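Local coordinates for protein kirola (Actinidia deliciosa, PDB 4IH0) that probably binds small hydrophobic plant ligands in an internal cavity, as other Bet v 1-type proteins do, and acts as a kiwifruit allergen, at residues Glu33-Asn38 / Ile138-Asp143. Sequence-based numbering, arbitrary orientation.
Sequences EMSPVN and IEITKD
M34 meets D143 through its backbone: its carbonyl O lies 3.5 Å from D143 CB, and one water donates to both M34 O and D143 O, joining the end of one helix to the other. The M34 side chain leads away from 138-143 and packs on I23, Y147 and, farther along the same long helix, I144; a flexible thioether suits such mixed surroundings. At S35 the chain leaves helical geometry. A chi1 of -161°, which sets OG opposite the backbone N, carries the hydroxyl toward D143. S35 OG donates to D143 OD2, modelled at a very short 2.4 Å; OG is set too close to a neighbour, so the length is doubtful. Serine suits this buried place because its short hydroxyl can serve the carboxylate. A turn follows, with a backbone hydrogen bond from N38 N to S35 O. N38 then faces the helix, its aliphatic CB 3.5 Å from CD1 of the buried I140. Both amide ends, OD1 and ND2 of N38, lie 3.8 Å from E139 OE1, the planes 26° apart, without a hydrogen bond. In this Bet v 1 fold, the contact ties the exit of helix 30-34 to C-terminal helix 131-145, while N38 shares backbone hydrogen bonding with T61 of strand 55-62.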
ATOM      1  N   GLU A  33       8.883   9.622   5.747  1.00 24.09           N
ATOM      2  CA  GLU A  33       9.735   9.838   6.904  1.00 27.48           C
ATOM      3  C   GLU A  33      10.017   8.520   7.683  1.00 26.89           C
ATOM      4  O   GLU A  33      11.113   8.325   8.237  1.00 29.37           O
ATOM      5  CB  GLU A  33       9.111  10.932   7.802  1.00 33.69           C
ATOM      6  CG  GLU A  33       8.313  10.397   8.986  1.00 39.35           C
ATOM      7  CD  GLU A  33       7.693  11.483   9.895  1.00 45.50           C
ATOM      8  OE1 GLU A  33       7.820  12.701   9.587  1.00 50.32           O
ATOM      9  OE2 GLU A  33       7.087  11.100  10.944  1.00 48.24           O
ATOM     10  N   MET A  34       9.036   7.622   7.764  1.00 25.81           N
ATOM     11  CA  MET A  34       9.150   6.451   8.610  1.00 22.32           C
ATOM     12  C   MET A  34       9.888   5.316   7.918  1.00 22.56           C
ATOM     13  O   MET A  34      10.487   4.482   8.568  1.00 23.23           O
ATOM     14  CB  MET A  34       7.793   5.972   9.057  1.00 23.10           C
ATOM     15  CG  MET A  34       7.122   7.067   9.830  1.00 25.01           C
ATOM     16  SD  MET A  34       5.579   6.477  10.542  1.00 30.07           S
ATOM     17  CE  MET A  34       5.316   7.853  11.667  1.00 29.32           C
ATOM     18  N   SER A  35       9.871   5.313   6.594  1.00 22.32           N
ATOM     19  CA  SER A  35      10.504   4.234   5.802  1.00 24.04           C
ATOM     20  C   SER A  35      11.200   4.917   4.624  1.00 26.50           C
ATOM     21  O   SER A  35      10.806   4.752   3.455  1.00 24.10           O
ATOM     22  CB  SER A  35       9.459   3.200   5.333  1.00 25.36           C
ATOM     23  OG  SER A  35      10.120   1.946   4.961  1.00 28.48           O
ATOM     24  N   PRO A  36      12.256   5.692   4.938  1.00 27.23           N
ATOM     25  CA  PRO A  36      12.797   6.590   3.934  1.00 27.81           C
ATOM     26  C   PRO A  36      13.695   5.911   2.888  1.00 28.75           C
ATOM     27  O   PRO A  36      13.950   6.512   1.849  1.00 32.27           O
ATOM     28  CB  PRO A  36      13.561   7.610   4.761  1.00 28.85           C
ATOM     29  CG  PRO A  36      13.980   6.870   5.969  1.00 29.09           C
ATOM     30  CD  PRO A  36      12.845   5.949   6.272  1.00 30.83           C
ATOM     31  N   VAL A  37      14.186   4.698   3.174  1.00 30.87           N
ATOM     32  CA  VAL A  37      14.897   3.868   2.169  1.00 31.30           C
ATOM     33  C   VAL A  37      13.969   3.341   1.091  1.00 29.70           C
ATOM     34  O   VAL A  37      14.373   3.203  -0.072  1.00 34.29           O
ATOM     35  CB  VAL A  37      15.607   2.656   2.824  1.00 36.00           C
ATOM     36  CG1 VAL A  37      15.850   1.538   1.820  1.00 38.97           C
ATOM     37  CG2 VAL A  37      16.931   3.096   3.417  1.00 40.66           C
ATOM     38  N   ASN A  38      12.727   3.027   1.461  1.00 24.65           N
ATOM     39  CA  ASN A  38      11.778   2.395   0.573  1.00 22.08           C
ATOM     40  C   ASN A  38      10.961   3.482  -0.171  1.00 20.87           C
ATOM     41  O   ASN A  38      10.709   3.350  -1.322  1.00 19.48           O
ATOM     42  CB  ASN A  38      10.813   1.525   1.365  1.00 24.73           C
ATOM     43  CG  ASN A  38      11.412   0.200   1.846  1.00 31.67           C
ATOM     44  OD1 ASN A  38      10.993  -0.302   2.888  1.00 36.22           O
ATOM     45  ND2 ASN A  38      12.349  -0.365   1.123  1.00 30.43           N
ATOM     46  N   ILE A 138       5.280  -5.327   3.867  1.00 15.31           N
ATOM     47  CA  ILE A 138       5.597  -5.877   5.206  1.00 16.03           C
ATOM     48  C   ILE A 138       6.722  -5.021   5.863  1.00 16.89           C
ATOM     49  O   ILE A 138       6.649  -4.656   7.037  1.00 15.68           O
ATOM     50  CB  ILE A 138       5.972  -7.389   5.177  1.00 17.68           C
ATOM     51  CG1 ILE A 138       4.765  -8.235   4.758  1.00 18.41           C
ATOM     52  CG2 ILE A 138       6.508  -7.834   6.541  1.00 16.84           C
ATOM     53  CD1 ILE A 138       5.157  -9.629   4.276  1.00 20.08           C
ATOM     54  N   GLU A 139       7.745  -4.704   5.056  1.00 17.33           N
ATOM     55  CA  GLU A 139       8.847  -3.852   5.509  1.00 18.24           C
ATOM     56  C   GLU A 139       8.353  -2.495   5.948  1.00 16.90           C
ATOM     57  O   GLU A 139       8.729  -1.992   7.029  1.00 16.33           O
ATOM     58  CB  GLU A 139       9.900  -3.717   4.394  1.00 20.92           C
ATOM     59  CG  GLU A 139      10.571  -5.007   4.012  1.00 26.03           C
ATOM     60  CD  GLU A 139      11.163  -5.024   2.599  1.00 31.73           C
ATOM     61  OE1 GLU A 139      11.305  -3.928   1.964  1.00 32.36           O
ATOM     62  OE2 GLU A 139      11.532  -6.160   2.156  1.00 33.62           O
ATOM     63  N   ILE A 140       7.463  -1.881   5.147  1.00 16.14           N
ATOM     64  CA  ILE A 140       6.890  -0.591   5.507  1.00 17.09           C
ATOM     65  C   ILE A 140       6.116  -0.689   6.807  1.00 14.98           C
ATOM     66  O   ILE A 140       6.228   0.196   7.699  1.00 16.01           O
ATOM     67  CB  ILE A 140       5.966  -0.047   4.384  1.00 18.87           C
ATOM     68  CG1 ILE A 140       6.755   0.300   3.100  1.00 23.26           C
ATOM     69  CG2 ILE A 140       5.090   1.094   4.914  1.00 21.31           C
ATOM     70  CD1 ILE A 140       8.006   1.076   3.324  1.00 28.32           C
ATOM     71  N   THR A 141       5.336  -1.751   6.942  1.00 14.66           N
ATOM     72  CA  THR A 141       4.638  -1.992   8.186  1.00 15.63           C
ATOM     73  C   THR A 141       5.583  -2.056   9.437  1.00 14.84           C
ATOM     74  O   THR A 141       5.309  -1.468  10.487  1.00 14.94           O
ATOM     75  CB  THR A 141       3.836  -3.291   8.090  1.00 16.33           C
ATOM     76  OG1 THR A 141       2.939  -3.218   6.983  1.00 16.90           O
ATOM     77  CG2 THR A 141       3.009  -3.521   9.331  1.00 18.05           C
ATOM     78  N   LYS A 142       6.681  -2.817   9.313  1.00 14.49           N
ATOM     79  CA  LYS A 142       7.637  -2.935  10.414  1.00 15.66           C
ATOM     80  C   LYS A 142       8.329  -1.603  10.699  1.00 15.82           C
ATOM     81  O   LYS A 142       8.638  -1.286  11.866  1.00 16.44           O
ATOM     82  CB  LYS A 142       8.624  -4.052  10.099  1.00 16.76           C
ATOM     83  CG  LYS A 142       7.952  -5.412  10.134  1.00 18.78           C
ATOM     84  CD  LYS A 142       8.827  -6.509   9.624  1.00 21.30           C
ATOM     85  CE  LYS A 142       8.154  -7.859   9.802  1.00 23.22           C
ATOM     86  NZ  LYS A 142       8.171  -8.455  11.182  1.00 24.02           N
ATOM     87  N   ASP A 143       8.546  -0.819   9.658  1.00 16.29           N
ATOM     88  CA  ASP A 143       9.164   0.507   9.811  1.00 17.70           C
ATOM     89  C   ASP A 143       8.238   1.439  10.563  1.00 17.26           C
ATOM     90  O   ASP A 143       8.706   2.190  11.424  1.00 17.25           O
ATOM     91  CB  ASP A 143       9.538   1.083   8.475  1.00 19.39           C
ATOM     92  CG  ASP A 143      10.777   0.416   7.879  1.00 24.10           C
ATOM     93  OD1 ASP A 143      11.500  -0.294   8.626  1.00 28.98           O
ATOM     94  OD2 ASP A 143      10.998   0.576   6.659  1.00 30.11           O
TER
HETATM   95  O   HOH W   1      11.121   3.233  11.134  1.00 24.74           O